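Long-range contacts in predicted HD superfamily hydrolase (uncultured Thermotogales bacterium, PDB 2PQ7), which binds two iron(III) ions in an all-helical HD domain and probably acts as a metal-dependent hydrolase: residues N19-A24 with H66-P71; Y87-L92 with E104-I109. One frame throughout, in Å; residues are numbered along the deposited sequence. Where two conformers were deposited one is given.

Contact 1 of 2, residues N19-A24 with H66-P71. With FE (Fe (III) ion), chain C; FE (Fe (III) ion), chain B; PO4 (phosphate ion), chain E; PO4 (phosphate ion), chain F.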
loop_
_atom_site.group_PDB
_atom_site.type_symbol
_atom_site.label_atom_id
_atom_site.label_comp_id
_atom_site.label_asym_id
_atom_site.label_seq_id
_atom_site.Cartn_x
_atom_site.Cartn_y
_atom_site.Cartn_z
ATOM N N ASN A 19 23.218 -0.340 19.455
ATOM C CA ASN A 19 23.293 -1.685 20.019
ATOM C C ASN A 19 22.314 -1.863 21.214
ATOM O O ASN A 19 21.544 -2.813 21.275
ATOM C CB ASN A 19 24.750 -2.042 20.393
ATOM C CG ASN A 19 24.904 -3.501 20.760
ATOM O OD1 ASN A 19 25.446 -3.834 21.821
ATOM N ND2 ASN A 19 24.451 -4.382 19.875
ATOM N N ILE A 20 22.357 -0.893 22.121
ATOM C CA ILE A 20 21.532 -0.851 23.366
ATOM C C ILE A 20 20.037 -0.822 22.999
ATOM O O ILE A 20 19.244 -1.575 23.558
ATOM C CB ILE A 20 21.965 0.307 24.257
ATOM C CG1 ILE A 20 23.325 0.037 24.915
ATOM C CG2 ILE A 20 20.925 0.582 25.346
ATOM C CD1 ILE A 20 23.980 1.287 25.490
ATOM N N VAL A 21 19.682 -0.027 21.996
ATOM C CA VAL A 21 18.332 0.026 21.522
ATOM C C VAL A 21 17.891 -1.324 20.968
ATOM O O VAL A 21 16.844 -1.846 21.302
ATOM C CB VAL A 21 18.114 1.203 20.516
ATOM C CG1 VAL A 21 16.756 1.107 19.919
ATOM C CG2 VAL A 21 18.368 2.567 21.189
ATOM N N ARG A 22 18.733 -1.964 20.158
ATOM C CA ARG A 22 18.385 -3.287 19.643
ATOM C C ARG A 22 18.129 -4.289 20.774
ATOM O O ARG A 22 17.171 -5.059 20.732
ATOM C CB ARG A 22 19.496 -3.804 18.707
ATOM C CG ARG A 22 19.564 -3.000 17.415
ATOM C CD ARG A 22 20.686 -3.448 16.460
ATOM N NE ARG A 22 20.464 -4.798 15.966
ATOM N N GLU A 23 19.006 -4.265 21.760
ATOM C CA GLU A 23 18.890 -5.124 22.929
ATOM C C GLU A 23 17.603 -4.834 23.711
ATOM O O GLU A 23 16.931 -5.759 24.162
ATOM C CB GLU A 23 20.123 -4.963 23.810
ATOM C CG GLU A 23 21.368 -5.594 23.193
ATOM C CD GLU A 23 22.678 -5.164 23.806
ATOM O OE1 GLU A 23 22.774 -4.164 24.561
ATOM O OE2 GLU A 23 23.667 -5.874 23.478
ATOM N N ALA A 24 17.258 -3.554 23.866
ATOM C CA ALA A 24 16.008 -3.212 24.578
ATOM C C ALA A 24 14.769 -3.770 23.930
ATOM O O ALA A 24 13.766 -4.100 24.594
ATOM C CB ALA A 24 15.897 -1.694 24.696
ATOM N N HIS A 66 14.062 7.609 22.195
ATOM C CA HIS A 66 12.756 8.147 22.666
ATOM C C HIS A 66 11.760 7.078 23.104
ATOM O O HIS A 66 11.029 7.297 24.030
ATOM C CB HIS A 66 12.127 9.100 21.664
ATOM C CG HIS A 66 11.350 8.438 20.576
ATOM N ND1 HIS A 66 11.936 7.745 19.550
ATOM C CD2 HIS A 66 10.014 8.387 20.353
ATOM C CE1 HIS A 66 10.993 7.266 18.750
ATOM N NE2 HIS A 66 9.807 7.643 19.222
ATOM N N ASP A 67 11.757 5.931 22.441
ATOM C CA ASP A 67 10.871 4.828 22.788
ATOM C C ASP A 67 11.615 3.617 23.398
ATOM O O ASP A 67 11.053 2.504 23.397
ATOM C CB ASP A 67 10.111 4.400 21.550
ATOM C CG ASP A 67 8.951 5.336 21.212
ATOM O OD1 ASP A 67 8.415 6.112 22.055
ATOM O OD2 ASP A 67 8.490 5.272 20.034
ATOM N N ILE A 68 12.821 3.844 23.953
ATOM C CA ILE A 68 13.608 2.732 24.460
ATOM C C ILE A 68 12.935 2.053 25.653
ATOM O O ILE A 68 13.135 0.866 25.871
ATOM C CB ILE A 68 15.060 3.119 24.738
ATOM C CG1 ILE A 68 15.963 1.854 24.704
ATOM C CG2 ILE A 68 15.219 3.901 26.060
ATOM C CD1 ILE A 68 17.407 2.113 24.986
ATOM N N LYS A 69 12.013 2.769 26.326
ATOM C CA LYS A 69 11.305 2.199 27.442
ATOM C C LYS A 69 9.889 1.768 27.052
ATOM O O LYS A 69 9.054 1.452 27.930
ATOM C CB LYS A 69 11.344 3.120 28.651
ATOM C CG LYS A 69 12.681 3.209 29.314
ATOM C CD LYS A 69 12.955 1.968 30.157
ATOM C CE LYS A 69 14.341 2.094 30.756
ATOM N NZ LYS A 69 14.600 0.989 31.701
ATOM N N ARG A 70 9.616 1.694 25.766
ATOM C CA ARG A 70 8.306 1.177 25.324
ATOM C C ARG A 70 8.088 -0.279 25.747
ATOM O O ARG A 70 7.023 -0.634 26.233
ATOM C CB ARG A 70 8.093 1.314 23.810
ATOM C CG ARG A 70 7.297 2.473 23.397
ATOM C CD ARG A 70 5.845 2.216 23.651
ATOM N NE ARG A 70 5.021 3.318 23.192
ATOM C CZ ARG A 70 3.714 3.404 23.397
ATOM N NH1 ARG A 70 3.079 2.456 24.064
ATOM N NH2 ARG A 70 3.046 4.461 22.947
ATOM N N PRO A 71 9.081 -1.123 25.513
ATOM C CA PRO A 71 8.894 -2.494 25.972
ATOM C C PRO A 71 8.659 -2.560 27.485
ATOM O O PRO A 71 7.784 -3.292 27.948
ATOM C CB PRO A 71 10.231 -3.157 25.577
ATOM C CG PRO A 71 10.675 -2.385 24.380
ATOM C CD PRO A 71 10.308 -0.967 24.705
HETATM FE FE FE C . 7.769 6.834 18.815
HETATM FE FE FE B . 6.713 7.157 22.209
HETATM P P PO4 E . 5.188 5.134 20.064
HETATM O O1 PO4 E . 3.683 5.198 20.019
HETATM O O2 PO4 E . 5.582 3.660 19.865
HETATM O O3 PO4 E . 5.623 5.583 21.461
HETATM O O4 PO4 E . 5.747 5.883 18.857
HETATM P P PO4 F . 3.589 8.160 21.740
HETATM O O1 PO4 F . 2.598 7.106 22.216
HETATM O O2 PO4 F . 3.852 8.021 20.254
HETATM O O3 PO4 F . 4.890 8.085 22.516
HETATM O O4 PO4 F . 2.947 9.500 22.003
HETATM O O HOH W 1 6.904 7.907 20.364
#
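The guanidinium of R70 meets two phosphates at its edge, with phosphate E O3 and phosphate F O1 lying in its plane. R70 NE gives phosphate E O3 a fairly straight hydrogen bond of 2.9 Å (158°), and R70 NH2 reaches the same oxygen at a more bent angle; the bonds from NH2 to O1 of either phosphate are weak. The imidazole of H66 has the D67 carboxylate carbon over one face, toward the rim, and the bridging water in plane at its edge. H66 NE2 holds the chain C iron at 2.2 Å, while H66 ND1 donates to A63 O, which fixes the ring's rotation. D67 bridges the metals, OD1 on the chain B iron at 2.0 Å and OD2 on the chain C iron at 2.1 Å. These neighbours form the HD motif that names the superfamily; H37 and D132 complete the protein ligands of the chain C iron, H80 and H112 those of the chain B iron. Replacing R70 by an alanine removes the NE and NH2 donors, and O3 of phosphate E, an ion likely taken from the crystallisation liquor, would probably lose both of these hydrogen bonds. Directly after the motif, I68 turns the other way, onto helix 14-25. With CG1 anti to the backbone N (chi1 -157°), its extended chain carries CD1 against the CG2 methyls of both I20 and V21, 3.9 Å from each, while I68 CG1 packs on A24 CB at 3.5 Å. P71 adds its CG, 3.5 Å from A24 O.

Contact 2 of 2, residues Y87-L92 with E104-I109; sequences YASGLL and EVSKAI
A88 and S106 mark the closest backbone approach, 5.7 Å between their CA atoms, of two nearly antiparallel helical segments. The axes of 87-91 and 104-109 pass 8.8 Å apart at 162°, and these two small residues occupy the point of closest approach. The CB of A88 points at the partner helix and touches S106 OG and, about a right angle away, I109 CD1 at 3.9 Å. Beside it the S89 hydroxyl comes at S106 OG from the side, the two OG atoms 2.8 Å apart, a hydrogen bond whose proton is not assigned. In both serines OG sits beside the backbone N (chi1 -66° in S89 and -62° in S106), within bonding reach of a carbonyl one turn back in its own helix, A85 O for S89 and V102 O for S106. These carbonyls compete for the same two protons, which the bond between the hydroxyls and those to the carbonyls must share. Toward the C-terminal end of 87-92, L92 crosses V105 at about a right angle and lays its CD1 methyl 3.9 Å from V105 CG1. This is an antiparallel helix pair within the HD domain, formed by consecutive helices 80-91 and 99-111. Helix 56-65 covers the apolar side of the seam, its L65 touching both A88 and I109, with I61 on L92 and A62 on V105; Y87 and L91 reach instead to I20 of helix 14-25.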
loop_
_atom_site.group_PDB
_atom_site.type_symbol
_atom_site.label_atom_id
_atom_site.label_comp_id
_atom_site.label_asym_id
_atom_site.label_seq_id
_atom_site.Cartn_x
_atom_site.Cartn_y
_atom_site.Cartn_z
ATOM N N TYR A 87 16.222 7.351 31.830
ATOM C CA TYR A 87 17.238 6.448 31.287
ATOM C C TYR A 87 18.277 7.258 30.535
ATOM O O TYR A 87 19.496 7.053 30.720
ATOM C CB TYR A 87 16.615 5.379 30.378
ATOM C CG TYR A 87 17.675 4.486 29.815
ATOM C CD1 TYR A 87 18.245 3.519 30.588
ATOM C CD2 TYR A 87 18.102 4.619 28.506
ATOM C CE1 TYR A 87 19.271 2.711 30.092
ATOM C CE2 TYR A 87 19.160 3.835 27.997
ATOM C CZ TYR A 87 19.702 2.888 28.784
ATOM O OH TYR A 87 20.738 2.114 28.257
ATOM N N ALA A 88 17.868 8.149 29.651
ATOM C CA ALA A 88 18.833 8.981 28.916
ATOM C C ALA A 88 19.713 9.795 29.828
ATOM O O ALA A 88 20.899 9.961 29.610
ATOM C CB ALA A 88 18.089 9.855 27.936
ATOM N N SER A 89 19.144 10.323 30.903
ATOM C CA SER A 89 19.936 11.081 31.892
ATOM C C SER A 89 20.972 10.265 32.633
ATOM O O SER A 89 21.914 10.817 33.187
ATOM C CB SER A 89 19.009 11.723 32.929
ATOM O OG SER A 89 18.216 12.692 32.323
ATOM N N GLY A 90 20.748 8.972 32.734
ATOM C CA GLY A 90 21.725 8.108 33.326
ATOM C C GLY A 90 22.772 7.621 32.346
ATOM O O GLY A 90 23.941 7.618 32.639
ATOM N N LEU A 91 22.332 7.246 31.154
ATOM C CA LEU A 91 23.228 6.651 30.157
ATOM C C LEU A 91 24.194 7.674 29.562
ATOM O O LEU A 91 25.390 7.440 29.492
ATOM C CB LEU A 91 22.424 6.043 29.006
ATOM C CG LEU A 91 23.260 5.588 27.787
ATOM C CD1 LEU A 91 24.027 4.342 28.208
ATOM C CD2 LEU A 91 22.377 5.283 26.628
ATOM N N LEU A 92 23.688 8.785 29.076
ATOM C CA LEU A 92 24.439 9.726 28.299
ATOM C C LEU A 92 25.679 10.352 28.964
ATOM O O LEU A 92 26.721 10.519 28.302
ATOM C CB LEU A 92 23.548 10.781 27.647
ATOM C CG LEU A 92 22.581 10.197 26.588
ATOM C CD1 LEU A 92 21.661 11.296 26.055
ATOM C CD2 LEU A 92 23.342 9.430 25.426
ATOM N N GLU A 104 18.891 18.464 27.501
ATOM C CA GLU A 104 18.034 18.766 26.361
ATOM C C GLU A 104 17.462 17.478 25.768
ATOM O O GLU A 104 16.288 17.400 25.398
ATOM C CB GLU A 104 18.744 19.608 25.261
ATOM C CG GLU A 104 17.844 19.860 24.041
ATOM C CD GLU A 104 18.281 21.009 23.156
ATOM O OE1 GLU A 104 19.099 21.829 23.610
ATOM O OE2 GLU A 104 17.772 21.119 22.005
ATOM N N VAL A 105 18.315 16.495 25.557
ATOM C CA VAL A 105 17.852 15.223 25.030
ATOM C C VAL A 105 16.826 14.587 25.956
ATOM O O VAL A 105 15.785 14.064 25.483
ATOM C CB VAL A 105 19.025 14.231 24.753
ATOM C CG1 VAL A 105 18.529 12.831 24.406
ATOM C CG2 VAL A 105 19.895 14.773 23.646
ATOM N N SER A 106 17.131 14.576 27.250
ATOM C CA SER A 106 16.224 13.980 28.217
ATOM C C SER A 106 14.838 14.692 28.221
ATOM O O SER A 106 13.817 13.997 28.186
ATOM C CB SER A 106 16.858 13.949 29.608
ATOM O OG SER A 106 18.043 13.155 29.612
ATOM N N LYS A 107 14.820 16.027 28.189
ATOM C CA LYS A 107 13.584 16.805 28.212
ATOM C C LYS A 107 12.848 16.503 26.923
ATOM O O LYS A 107 11.594 16.400 26.902
ATOM C CB LYS A 107 13.910 18.291 28.297
ATOM C CG LYS A 107 12.651 19.170 28.411
ATOM C CD LYS A 107 13.005 20.709 28.579
ATOM N N ALA A 108 13.538 16.376 25.802
ATOM C CA ALA A 108 12.860 16.081 24.553
ATOM C C ALA A 108 12.125 14.770 24.629
ATOM O O ALA A 108 10.996 14.623 24.163
ATOM C CB ALA A 108 13.866 16.062 23.397
ATOM N N ILE A 109 12.742 13.764 25.205
ATOM C CA ILE A 109 12.103 12.470 25.317
ATOM C C ILE A 109 10.930 12.563 26.271
ATOM O O ILE A 109 9.858 11.997 26.063
ATOM C CB ILE A 109 13.118 11.418 25.806
ATOM C CG1 ILE A 109 14.218 11.227 24.727
ATOM C CG2 ILE A 109 12.424 10.071 26.194
ATOM C CD1 ILE A 109 15.417 10.393 25.199
#

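Contact 1 and contact 2 follow one another along the chain, with centres about 13 Å apart, and illustrate how a helical scaffold meets a metal centre. Y87 joins them directly: its OH lies 3.3 Å from I20 CG2, and its ring carbon CD2 packs 3.8 Å from I68 CG2, so helix 80-91 touches both segments of contact 1. At the same end of the seam, on the partner helix, I109 CG2 sits 3.8 Å from H66 O. The I109 side chain is about 4 Å from those of H66 and H112 and about 8 Å from an iron, placing contact 2 just behind the metal ligands, whereas contact 1 contains two of them.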